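Local coordinates for Ycf48-like protein (Thermosynechococcus elongatus, PDB 5OJ5), which binds the C-terminal extension of the D1 protein and probably acts early in photosystem II assembly and in replacing photodamaged D1, at residues P46-Q51 with L335-T340. Sequence-based numbering, arbitrary orientation. Where two conformers were deposited one is given.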
ATOM      1  N   PRO A  46      -9.817 -16.133   7.535  1.00 13.47           N
ATOM      2  CA  PRO A  46      -8.396 -16.351   7.782  1.00 14.63           C
ATOM      3  C   PRO A  46      -7.750 -15.206   8.542  1.00 14.01           C
ATOM      4  O   PRO A  46      -6.562 -15.265   8.853  1.00 17.73           O
ATOM      5  CB  PRO A  46      -7.822 -16.429   6.361  1.00 18.14           C
ATOM      6  CG  PRO A  46      -8.702 -15.507   5.558  1.00 18.47           C
ATOM      7  CD  PRO A  46     -10.073 -15.656   6.157  1.00 16.37           C
ATOM      8  N   TRP A  47      -8.469 -14.162   8.874  1.00 13.69           N
ATOM      9  CA  TRP A  47      -7.849 -12.956   9.404  1.00 14.00           C
ATOM     10  C   TRP A  47      -7.978 -12.900  10.913  1.00 15.36           C
ATOM     11  O   TRP A  47      -9.084 -12.901  11.454  1.00 20.14           O
ATOM     12  CB  TRP A  47      -8.476 -11.730   8.759  1.00 13.94           C
ATOM     13  CG  TRP A  47      -8.215 -11.645   7.291  1.00 13.12           C
ATOM     14  CD1 TRP A  47      -9.091 -11.934   6.276  1.00 15.04           C
ATOM     15  CD2 TRP A  47      -6.999 -11.267   6.651  1.00 12.40           C
ATOM     16  NE1 TRP A  47      -8.505 -11.755   5.060  1.00 15.38           N
ATOM     17  CE2 TRP A  47      -7.218 -11.344   5.251  1.00 13.19           C
ATOM     18  CE3 TRP A  47      -5.749 -10.831   7.121  1.00 11.66           C
ATOM     19  CZ2 TRP A  47      -6.226 -10.997   4.321  1.00 12.96           C
ATOM     20  CZ3 TRP A  47      -4.772 -10.484   6.200  1.00 12.79           C
ATOM     21  CH2 TRP A  47      -5.024 -10.565   4.808  1.00 12.93           C
ATOM     22  N   GLU A  48      -6.861 -12.819  11.587  1.00 14.20           N
ATOM     23  CA  GLU A  48      -6.858 -12.649  13.036  1.00 15.53           C
ATOM     24  C   GLU A  48      -6.533 -11.202  13.388  1.00 13.88           C
ATOM     25  O   GLU A  48      -5.563 -10.639  12.893  1.00 14.14           O
ATOM     26  CB  GLU A  48      -5.859 -13.606  13.657  1.00 20.13           C
ATOM     27  CG  GLU A  48      -4.399 -13.392  13.478  1.00 28.13           C
ATOM     28  CD  GLU A  48      -3.589 -14.152  14.533  1.00 30.41           C
ATOM     29  OE1 GLU A  48      -2.425 -13.749  14.775  1.00 31.57           O
ATOM     30  OE2 GLU A  48      -4.112 -15.142  15.134  1.00 31.80           O
ATOM     31  N   ALA A  49      -7.315 -10.593  14.252  1.00 15.63           N
ATOM     32  CA  ALA A  49      -7.102  -9.216  14.656  1.00 15.77           C
ATOM     33  C   ALA A  49      -6.027  -9.152  15.735  1.00 15.73           C
ATOM     34  O   ALA A  49      -6.036  -9.931  16.680  1.00 18.06           O
ATOM     35  CB  ALA A  49      -8.385  -8.575  15.175  1.00 18.33           C
ATOM     36  N   ILE A  50      -5.090  -8.250  15.563  1.00 14.39           N
ATOM     37  CA  ILE A  50      -3.996  -7.960  16.491  1.00 14.36           C
ATOM     38  C   ILE A  50      -4.102  -6.488  16.852  1.00 13.48           C
ATOM     39  O   ILE A  50      -4.308  -5.623  15.992  1.00 15.60           O
ATOM     40  CB  ILE A  50      -2.628  -8.257  15.821  1.00 16.47           C
ATOM     41  CG1 ILE A  50      -2.460  -9.767  15.571  1.00 19.10           C
ATOM     42  CG2 ILE A  50      -1.465  -7.706  16.689  1.00 19.16           C
ATOM     43  CD1 ILE A  50      -1.270 -10.133  14.735  1.00 21.27           C
ATOM     44  N   GLN A  51      -3.923  -6.199  18.135  1.00 13.18           N
ATOM     45  CA  GLN A  51      -3.727  -4.827  18.571  1.00 12.89           C
ATOM     46  C   GLN A  51      -2.238  -4.593  18.780  1.00 11.66           C
ATOM     47  O   GLN A  51      -1.630  -5.195  19.668  1.00 12.99           O
ATOM     48  CB  GLN A  51      -4.501  -4.568  19.865  1.00 13.71           C
ATOM     49  CG  GLN A  51      -4.235  -3.155  20.423  1.00 13.69           C
ATOM     50  CD  GLN A  51      -4.805  -2.074  19.521  1.00 13.61           C
ATOM     51  OE1 GLN A  51      -5.993  -2.108  19.147  1.00 15.81           O
ATOM     52  NE2 GLN A  51      -3.985  -1.083  19.201  1.00 13.83           N
ATOM     53  N   LEU A 335      -4.225  -4.330  13.356  1.00 12.77           N
ATOM     54  CA  LEU A 335      -3.714  -5.118  12.259  0.51 12.35           C
ATOM     55  C   LEU A 335      -4.610  -6.347  12.097  1.00 12.44           C
ATOM     56  O   LEU A 335      -5.008  -6.906  13.092  1.00 16.80           O
ATOM     57  CB  LEU A 335      -2.306  -5.483  12.764  0.51 14.04           C
ATOM     58  CG  LEU A 335      -1.374  -6.093  11.751  0.51 14.69           C
ATOM     59  CD1 LEU A 335      -1.182  -5.173  10.554  0.51 14.31           C
ATOM     60  CD2 LEU A 335      -0.029  -6.355  12.438  0.51 15.82           C
ATOM     61  N   LEU A 336      -4.855  -6.800  10.881  1.00 11.11           N
ATOM     62  CA  LEU A 336      -5.305  -8.178  10.698  1.00 10.80           C
ATOM     63  C   LEU A 336      -4.156  -8.969  10.112  1.00 10.74           C
ATOM     64  O   LEU A 336      -3.436  -8.465   9.230  1.00 11.27           O
ATOM     65  CB  LEU A 336      -6.493  -8.273   9.749  1.00 11.52           C
ATOM     66  CG  LEU A 336      -7.677  -7.349  10.035  1.00 13.24           C
ATOM     67  CD1 LEU A 336      -8.771  -7.575   8.963  1.00 13.99           C
ATOM     68  CD2 LEU A 336      -8.171  -7.511  11.419  1.00 15.81           C
ATOM     69  N   ARG A 337      -3.988 -10.210  10.559  1.00 10.69           N
ATOM     70  CA  ARG A 337      -2.923 -11.105  10.102  1.00 11.12           C
ATOM     71  C   ARG A 337      -3.551 -12.349   9.471  1.00 11.10           C
ATOM     72  O   ARG A 337      -4.463 -12.954  10.038  1.00 12.04           O
ATOM     73  CB  ARG A 337      -2.024 -11.524  11.266  1.00 12.43           C
ATOM     74  CG  ARG A 337      -0.874 -12.434  10.838  1.00 13.41           C
ATOM     75  CD  ARG A 337       0.053 -12.700  12.019  1.00 15.90           C
ATOM     76  NE  ARG A 337      -0.503 -13.727  12.878  1.00 19.10           N
ATOM     77  CZ  ARG A 337      -0.288 -15.036  12.729  1.00 21.06           C
ATOM     78  NH1 ARG A 337       0.461 -15.506  11.756  1.00 20.52           N
ATOM     79  NH2 ARG A 337      -0.862 -15.886  13.545  1.00 23.12           N
ATOM     80  N   TYR A 338      -3.048 -12.723   8.301  1.00 11.44           N
ATOM     81  CA  TYR A 338      -3.576 -13.880   7.557  1.00 12.20           C
ATOM     82  C   TYR A 338      -3.078 -15.169   8.198  1.00 12.79           C
ATOM     83  O   TYR A 338      -1.876 -15.336   8.402  1.00 13.83           O
ATOM     84  CB  TYR A 338      -3.105 -13.814   6.100  1.00 12.89           C
ATOM     85  CG  TYR A 338      -3.754 -14.868   5.252  1.00 12.40           C
ATOM     86  CD1 TYR A 338      -4.958 -14.618   4.633  1.00 13.21           C
ATOM     87  CD2 TYR A 338      -3.179 -16.127   5.095  1.00 15.04           C
ATOM     88  CE1 TYR A 338      -5.602 -15.592   3.879  1.00 14.91           C
ATOM     89  CE2 TYR A 338      -3.818 -17.111   4.332  1.00 17.59           C
ATOM     90  CZ  TYR A 338      -5.022 -16.818   3.738  1.00 15.21           C
ATOM     91  OH  TYR A 338      -5.662 -17.793   3.000  1.00 20.25           O
ATOM     92  N   VAL A 339      -3.998 -16.084   8.484  1.00 13.78           N
ATOM     93  CA  VAL A 339      -3.698 -17.379   9.085  1.00 17.46           C
ATOM     94  C   VAL A 339      -4.294 -18.465   8.179  1.00 19.40           C
ATOM     95  O   VAL A 339      -5.529 -18.582   8.053  1.00 21.17           O
ATOM     96  CB  VAL A 339      -4.274 -17.481  10.501  1.00 20.13           C
ATOM     97  CG1 VAL A 339      -3.974 -18.861  11.076  1.00 22.43           C
ATOM     98  CG2 VAL A 339      -3.699 -16.374  11.388  1.00 21.21           C
ATOM     99  N   THR A 340      -3.434 -19.238   7.531  1.00 23.16           N
ATOM    100  CA  THR A 340      -3.910 -20.312   6.659  1.00 27.49           C
ATOM    101  C   THR A 340      -4.805 -21.282   7.426  1.00 29.18           C
ATOM    102  O   THR A 340      -4.511 -21.652   8.566  1.00 29.28           O
ATOM    103  CB  THR A 340      -2.698 -21.072   6.132  1.00 29.90           C
ATOM    104  OG1 THR A 340      -1.806 -20.145   5.505  1.00 32.29           O
ATOM    105  CG2 THR A 340      -3.108 -22.146   5.124  1.00 31.26           C
TER
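Tyr338 turns the edge of its ring to the face of the Trp47 indole. The two planes stand 82° apart, in a T-shaped stack. Tyr338 CB also lies over the six-membered ring of Trp47, 4.1 Å from its centroid, in a CH-pi contact. With CG of Trp47 anti to its carbonyl carbon (chi1 -65°), the CE3 and CZ3 side of the indole comes up to the backbone N of Tyr338. Leu336 CB packs at 3.7 Å from Trp47 CE3. Pro46 CB meets CE1 of Tyr338 at 3.4 Å. Trp284 makes a further edge-to-face pair with the indole, and Leu292 touches the Trp47 side chain; both are from the adjacent blade, and the indole is buried between two sheets.

Between the strands the backbones pair antiparallel. Glu48 and Arg337 form one hydrogen-bonded pair, Ile50 and Leu335 the next. Beyond the last bridge, Val339 N still bonds Pro46 O at 2.7 Å.

The other face of the sheet is more polar. Glu48 and Arg337 lie side by side in a salt bridge, Glu48 OE1 to Arg337 NE 2.7 Å. OE1 takes a second, weak bond from NH2, so one oxygen receives both donors. OE1 lies at the guanidinium edge, yet NE approaches from above the carboxylate plane, and the two planes are 80° apart. Ile50 CD1 packs on Arg337 CB at 3.8 Å, and Val339 CG2 touches Glu48 CG at 3.7 Å.

Strand 47-51, near the N-terminus, thus supplies the outermost strand of a four-stranded blade whose other three come from the C-terminal end. This is the Velcro closure of a beta-propeller, here seven-bladed.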